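Local coordinates for peptide synthase (Silicibacter pomeroyi DSS-3, PDB 2QTP), which is of unknown biochemical function, belongs to a family with a variant of the Bacillus chorismate mutase fold, and may take part in amino-acid metabolism, at residues Lys7-Ile12 and Val152-Ala157; Arg28-Val33 and Glu64-Ala69. One frame throughout, in Å; residues are numbered along the deposited sequence.

Contact 1 (Lys7-Ile12 and Val152-Ala157); sequences KIAVFI and VRLNDA
Leu154 and Phe11 lie at the tight end of this contact, where the loop that follows strand 148-152 passes over one face of the main sheet, in a variant of the Bacillus chorismate mutase fold. Lys7, Ala9 and Phe11 are the residues of strand 7-12 that point toward the loop, which runs roughly against the strand, the end-to-end directions being 150° apart. CD2 of Leu154 packs at 3.8 Å from Ala9 CB and also approaches Phe11 CZ obliquely, one methyl thus serving two partners. CG of Phe11 stands beside its own backbone N (chi1 -49°), which carries the ring toward the loop. There Val152 CB covers one face, with 4.4 Å to Phe11 CZ, while the carbonyl O of Arg153 comes in at the ring edge, near its plane. Val31 of the next strand touches both Phe11 and Val152, and Leu154 also rests on Val35 and Met164, so the apolar end continues into the sheet.

Toward the other end the contact becomes polar and more open, beside the exposed Asn155. The loop makes a type I beta turn from Leu154 to Ala157, tied by Ala157 N to Leu154 O at 3.3 Å. The chain of Lys7, extended beyond CG, reaches from the strand to the turn and forms a salt bridge with Asp156, whose other oxygen, OD2, is paired with Arg6. Replacing this aspartate by alanine would probably leave the ammonium of Lys7 and the guanidinium of Arg6 without the carboxylate they share. Lys7 NZ meets Asp156 OD1 at 2.7 Å from above the carboxylate plane, 37° out of it.

Contact 2 (Arg28-Val33 and Glu64-Ala69); sequences RKAVAV and ERCVQA
Cys66 turns its sulfur onto the backbone of strand 28-33, where helix 49-70 packs across a face of the main sheet in this alpha/beta fold, a variant of the Bacillus chorismate mutase fold. The axes of strand 28-33 and helix 64-69 approach to 7.2 Å, with their N-to-C directions 142° apart. Such close packing goes with small side chains: Ala30 and Ala32 both direct their methyls toward the helix, and the CA atoms of Ala30 and Cys66 are 5.6 Å apart.

The bond from CA to CB of Cys66 runs across the interface, and the next one, from CB to SG, swings in toward the strand. With SG beside the backbone N of its own residue (chi1 -81°), the sulfur lies over the chain between the two alanines, 3.9 Å from Val31 CA. It also touches the methyl of Ala32, with SG to CB at 4.0 Å, whereas the methyl of Ala30 is met more closely by the helix backbone, its CB lying 4.0 Å from Cys66 O. Val169, on the neighbouring strand 162-171, makes a further contact with the Cys66 side chain.

Arg65 approaches the strand differently. Its CB faces Ala32 CB at 3.8 Å, but the chain then bends at chi2 and chi3 and carries the guanidinium away from strand 28-33. The side chain instead packs on Ile8 of strand 5-15, so with Val169 the helix meets three strands of the sheet: 5-15, 21-37 and 162-171. Val31 points to the other face of the sheet, where it touches Ile150.

The interface is buried and held by packing, without a hydrogen bond between the segments. The sulfur's nearest approach to the strand is to a backbone atom, Cys66 SG lying 3.6 Å from Ala32 N.

The centres of contacts 1 and 2 are 12 Å apart, and they meet through strands 5-15 and 21-37, antiparallel neighbours in the mixed sheet. Ala9 O to Val33 N at 2.8 Å and Phe11 N to Val31 O at 2.9 Å are probable hydrogen bonds joining them directly. The loop of contact 1 covers one face of the sheet and the helix of contact 2 the other. Along the chain contact 2 is nested within contact 1: strand 7-12 comes first, then 28-33 and 64-69, and finally 152-157. The two strands, both from the early part of the chain, thus carry the helix on one face and a late loop on the other.

Contact 1 (Lys7-Ile12 and Val152-Ala157)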
loop_
_atom_site.group_PDB
_atom_site.type_symbol
_atom_site.label_atom_id
_atom_site.label_comp_id
_atom_site.label_asym_id
_atom_site.label_seq_id
_atom_site.Cartn_x
_atom_site.Cartn_y
_atom_site.Cartn_z
ATOM N N LYS A 7 -4.119 -2.302 12.460
ATOM C CA LYS A 7 -4.519 -3.432 11.615
ATOM C C LYS A 7 -3.498 -3.621 10.508
ATOM O O LYS A 7 -2.992 -2.629 9.962
ATOM C CB LYS A 7 -5.825 -3.107 10.847
ATOM C CG LYS A 7 -7.116 -3.493 11.403
ATOM C CD LYS A 7 -8.183 -3.402 10.310
ATOM C CE LYS A 7 -9.535 -3.890 10.804
ATOM N NZ LYS A 7 -10.500 -3.967 9.665
ATOM N N ILE A 8 -3.259 -4.873 10.139
ATOM C CA ILE A 8 -2.484 -5.212 8.952
ATOM C C ILE A 8 -3.374 -6.144 8.131
ATOM O O ILE A 8 -4.050 -6.990 8.675
ATOM C CB ILE A 8 -1.153 -5.948 9.254
ATOM C CG1 ILE A 8 -0.146 -5.023 9.915
ATOM C CG2 ILE A 8 -0.510 -6.477 7.948
ATOM C CD1 ILE A 8 1.106 -5.744 10.294
ATOM N N ALA A 9 -3.383 -5.977 6.820
ATOM C CA ALA A 9 -4.211 -6.823 5.967
ATOM C C ALA A 9 -3.406 -7.202 4.735
ATOM O O ALA A 9 -2.627 -6.374 4.223
ATOM C CB ALA A 9 -5.478 -6.087 5.585
ATOM N N VAL A 10 -3.570 -8.442 4.277
ATOM C CA VAL A 10 -2.883 -8.931 3.069
ATOM C C VAL A 10 -3.938 -9.510 2.113
ATOM O O VAL A 10 -4.824 -10.267 2.538
ATOM C CB VAL A 10 -1.766 -9.946 3.418
ATOM C CG1 VAL A 10 -1.052 -10.441 2.166
ATOM C CG2 VAL A 10 -0.755 -9.312 4.399
ATOM N N PHE A 11 -3.872 -9.107 0.848
ATOM C CA PHE A 11 -4.828 -9.533 -0.216
ATOM C C PHE A 11 -4.015 -10.174 -1.330
ATOM O O PHE A 11 -3.031 -9.579 -1.781
ATOM C CB PHE A 11 -5.574 -8.341 -0.853
ATOM C CG PHE A 11 -6.198 -7.362 0.139
ATOM C CD1 PHE A 11 -5.423 -6.602 1.007
ATOM C CD2 PHE A 11 -7.577 -7.146 0.142
ATOM C CE1 PHE A 11 -6.024 -5.700 1.894
ATOM C CE2 PHE A 11 -8.190 -6.222 1.021
ATOM C CZ PHE A 11 -7.410 -5.514 1.895
ATOM N N ILE A 12 -4.382 -11.389 -1.738
ATOM C CA ILE A 12 -3.750 -12.030 -2.870
ATOM C C ILE A 12 -4.830 -12.388 -3.896
ATOM O O ILE A 12 -5.918 -12.865 -3.540
ATOM C CB ILE A 12 -3.076 -13.365 -2.510
ATOM C CG1 ILE A 12 -2.187 -13.230 -1.289
ATOM C CG2 ILE A 12 -2.237 -13.867 -3.686
ATOM C CD1 ILE A 12 -1.412 -14.502 -1.007
ATOM N N VAL A 152 -7.547 -1.832 -3.032
ATOM C CA VAL A 152 -7.653 -2.298 -1.665
ATOM C C VAL A 152 -8.613 -1.411 -0.906
ATOM O O VAL A 152 -8.783 -0.232 -1.224
ATOM C CB VAL A 152 -6.279 -2.304 -0.905
ATOM C CG1 VAL A 152 -5.256 -3.089 -1.651
ATOM C CG2 VAL A 152 -5.741 -0.914 -0.683
ATOM N N ARG A 153 -9.286 -2.004 0.076
ATOM C CA ARG A 153 -10.067 -1.228 1.028
ATOM C C ARG A 153 -10.183 -1.949 2.322
ATOM O O ARG A 153 -9.962 -3.130 2.371
ATOM C CB ARG A 153 -11.432 -0.838 0.507
ATOM C CG ARG A 153 -12.390 -1.926 0.303
ATOM C CD ARG A 153 -13.829 -1.342 0.375
ATOM N NE ARG A 153 -14.566 -2.330 1.088
ATOM C CZ ARG A 153 -15.457 -2.119 2.027
ATOM N NH1 ARG A 153 -15.862 -0.920 2.401
ATOM N NH2 ARG A 153 -15.984 -3.183 2.570
ATOM N N LEU A 154 -10.465 -1.222 3.385
ATOM C CA LEU A 154 -10.793 -1.830 4.667
ATOM C C LEU A 154 -12.044 -1.081 5.139
ATOM O O LEU A 154 -12.069 0.168 5.100
ATOM C CB LEU A 154 -9.641 -1.660 5.648
ATOM C CG LEU A 154 -8.382 -2.481 5.391
ATOM C CD1 LEU A 154 -7.232 -1.996 6.313
ATOM C CD2 LEU A 154 -8.661 -3.970 5.557
ATOM N N ASN A 155 -13.049 -1.833 5.599
ATOM C CA ASN A 155 -14.331 -1.277 5.982
ATOM C C ASN A 155 -14.215 -0.162 7.012
ATOM O O ASN A 155 -14.992 0.779 6.985
ATOM C CB ASN A 155 -15.320 -2.377 6.470
ATOM C CG ASN A 155 -14.993 -2.885 7.878
ATOM O OD1 ASN A 155 -13.870 -3.338 8.142
ATOM N ND2 ASN A 155 -15.963 -2.769 8.803
ATOM N N ASP A 156 -13.207 -0.224 7.877
ATOM C CA ASP A 156 -13.144 0.699 8.998
ATOM C C ASP A 156 -11.910 1.596 8.990
ATOM O O ASP A 156 -11.550 2.151 10.007
ATOM C CB ASP A 156 -13.173 -0.125 10.280
ATOM C CG ASP A 156 -11.921 -1.018 10.437
ATOM O OD1 ASP A 156 -11.195 -1.325 9.454
ATOM O OD2 ASP A 156 -11.682 -1.443 11.565
ATOM N N ALA A 157 -11.269 1.755 7.841
ATOM C CA ALA A 157 -10.047 2.493 7.798
ATOM C C ALA A 157 -9.927 3.184 6.451
ATOM O O ALA A 157 -10.537 2.741 5.466
ATOM C CB ALA A 157 -8.848 1.552 8.058
#

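Contact 2 (Arg28-Val33 and Glu64-Ala69)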
loop_
_atom_site.group_PDB
_atom_site.type_symbol
_atom_site.label_atom_id
_atom_site.label_comp_id
_atom_site.label_asym_id
_atom_site.label_seq_id
_atom_site.Cartn_x
_atom_site.Cartn_y
_atom_site.Cartn_z
ATOM N N ARG A 28 -0.341 -13.753 -10.409
ATOM C CA ARG A 28 -0.732 -13.394 -9.068
ATOM C C ARG A 28 -0.311 -11.999 -8.677
ATOM O O ARG A 28 0.757 -11.516 -9.074
ATOM C CB ARG A 28 -0.158 -14.391 -8.057
ATOM C CG ARG A 28 -0.568 -15.845 -8.263
ATOM C CD ARG A 28 -0.009 -16.714 -7.161
ATOM N NE ARG A 28 1.456 -16.670 -7.178
ATOM C CZ ARG A 28 2.241 -16.977 -6.150
ATOM N NH1 ARG A 28 1.722 -17.353 -4.980
ATOM N NH2 ARG A 28 3.550 -16.896 -6.291
ATOM N N LYS A 29 -1.157 -11.353 -7.883
ATOM C CA LYS A 29 -0.868 -10.036 -7.340
ATOM C C LYS A 29 -1.080 -10.114 -5.836
ATOM O O LYS A 29 -2.000 -10.799 -5.361
ATOM C CB LYS A 29 -1.832 -8.979 -7.885
ATOM C CG LYS A 29 -2.031 -8.960 -9.374
ATOM C CD LYS A 29 -2.957 -7.804 -9.711
ATOM C CE LYS A 29 -3.111 -7.581 -11.199
ATOM N NZ LYS A 29 -4.134 -6.524 -11.388
ATOM N N ALA A 30 -0.256 -9.408 -5.080
ATOM C CA ALA A 30 -0.445 -9.343 -3.636
ATOM C C ALA A 30 -0.302 -7.904 -3.224
ATOM O O ALA A 30 0.452 -7.145 -3.852
ATOM C CB ALA A 30 0.563 -10.226 -2.900
ATOM N N VAL A 31 -1.025 -7.521 -2.178
ATOM C CA VAL A 31 -0.904 -6.191 -1.596
ATOM C C VAL A 31 -1.022 -6.326 -0.068
ATOM O O VAL A 31 -1.851 -7.078 0.421
ATOM C CB VAL A 31 -1.938 -5.154 -2.194
ATOM C CG1 VAL A 31 -3.313 -5.669 -2.227
ATOM C CG2 VAL A 31 -1.893 -3.811 -1.420
ATOM N N ALA A 32 -0.121 -5.675 0.657
ATOM C CA ALA A 32 -0.122 -5.654 2.123
ATOM C C ALA A 32 -0.417 -4.199 2.540
ATOM O O ALA A 32 0.151 -3.256 1.976
ATOM C CB ALA A 32 1.238 -6.158 2.697
ATOM N N VAL A 33 -1.320 -4.047 3.508
ATOM C CA VAL A 33 -1.823 -2.757 3.969
ATOM C C VAL A 33 -1.684 -2.645 5.498
ATOM O O VAL A 33 -1.936 -3.628 6.228
ATOM C CB VAL A 33 -3.330 -2.598 3.598
ATOM C CG1 VAL A 33 -3.849 -1.293 4.068
ATOM C CG2 VAL A 33 -3.498 -2.732 2.112
ATOM N N GLU A 64 7.777 -7.247 2.654
ATOM C CA GLU A 64 8.070 -8.589 3.137
ATOM C C GLU A 64 6.785 -9.411 3.264
ATOM O O GLU A 64 6.791 -10.595 2.930
ATOM C CB GLU A 64 8.797 -8.529 4.490
ATOM C CG GLU A 64 8.921 -9.890 5.241
ATOM C CD GLU A 64 9.866 -10.895 4.558
ATOM O OE1 GLU A 64 10.822 -10.455 3.876
ATOM O OE2 GLU A 64 9.670 -12.130 4.716
ATOM N N ARG A 65 5.701 -8.807 3.751
ATOM C CA ARG A 65 4.422 -9.526 3.836
ATOM C C ARG A 65 3.947 -9.946 2.454
ATOM O O ARG A 65 3.446 -11.062 2.278
ATOM C CB ARG A 65 3.329 -8.707 4.544
ATOM C CG ARG A 65 3.623 -8.380 6.011
ATOM C CD ARG A 65 3.804 -9.618 6.916
ATOM N NE ARG A 65 2.577 -10.408 6.943
ATOM C CZ ARG A 65 1.599 -10.303 7.849
ATOM N NH1 ARG A 65 1.685 -9.459 8.885
ATOM N NH2 ARG A 65 0.522 -11.081 7.716
ATOM N N CYS A 66 4.138 -9.076 1.465
ATOM C CA CYS A 66 3.783 -9.400 0.072
ATOM C C CYS A 66 4.492 -10.635 -0.452
ATOM O O CYS A 66 3.852 -11.539 -0.983
ATOM C CB CYS A 66 4.079 -8.223 -0.860
ATOM S SG CYS A 66 2.829 -6.970 -0.868
ATOM N N VAL A 67 5.818 -10.671 -0.321
ATOM C CA VAL A 67 6.612 -11.808 -0.802
ATOM C C VAL A 67 6.327 -13.081 0.007
ATOM O O VAL A 67 6.264 -14.155 -0.559
ATOM C CB VAL A 67 8.149 -11.479 -0.898
ATOM C CG1 VAL A 67 8.364 -10.282 -1.824
ATOM C CG2 VAL A 67 8.771 -11.210 0.476
ATOM N N GLN A 68 6.144 -12.967 1.315
ATOM C CA GLN A 68 5.722 -14.111 2.108
ATOM C C GLN A 68 4.366 -14.639 1.658
ATOM O O GLN A 68 4.184 -15.834 1.595
ATOM C CB GLN A 68 5.652 -13.782 3.592
ATOM C CG GLN A 68 7.007 -13.709 4.259
ATOM C CD GLN A 68 6.923 -13.223 5.706
ATOM O OE1 GLN A 68 6.059 -12.413 6.070
ATOM N NE2 GLN A 68 7.839 -13.709 6.536
ATOM N N ALA A 69 3.423 -13.758 1.337
ATOM C CA ALA A 69 2.104 -14.181 0.872
ATOM C C ALA A 69 2.160 -14.936 -0.455
ATOM O O ALA A 69 1.387 -15.849 -0.685
ATOM C CB ALA A 69 1.175 -12.965 0.737
#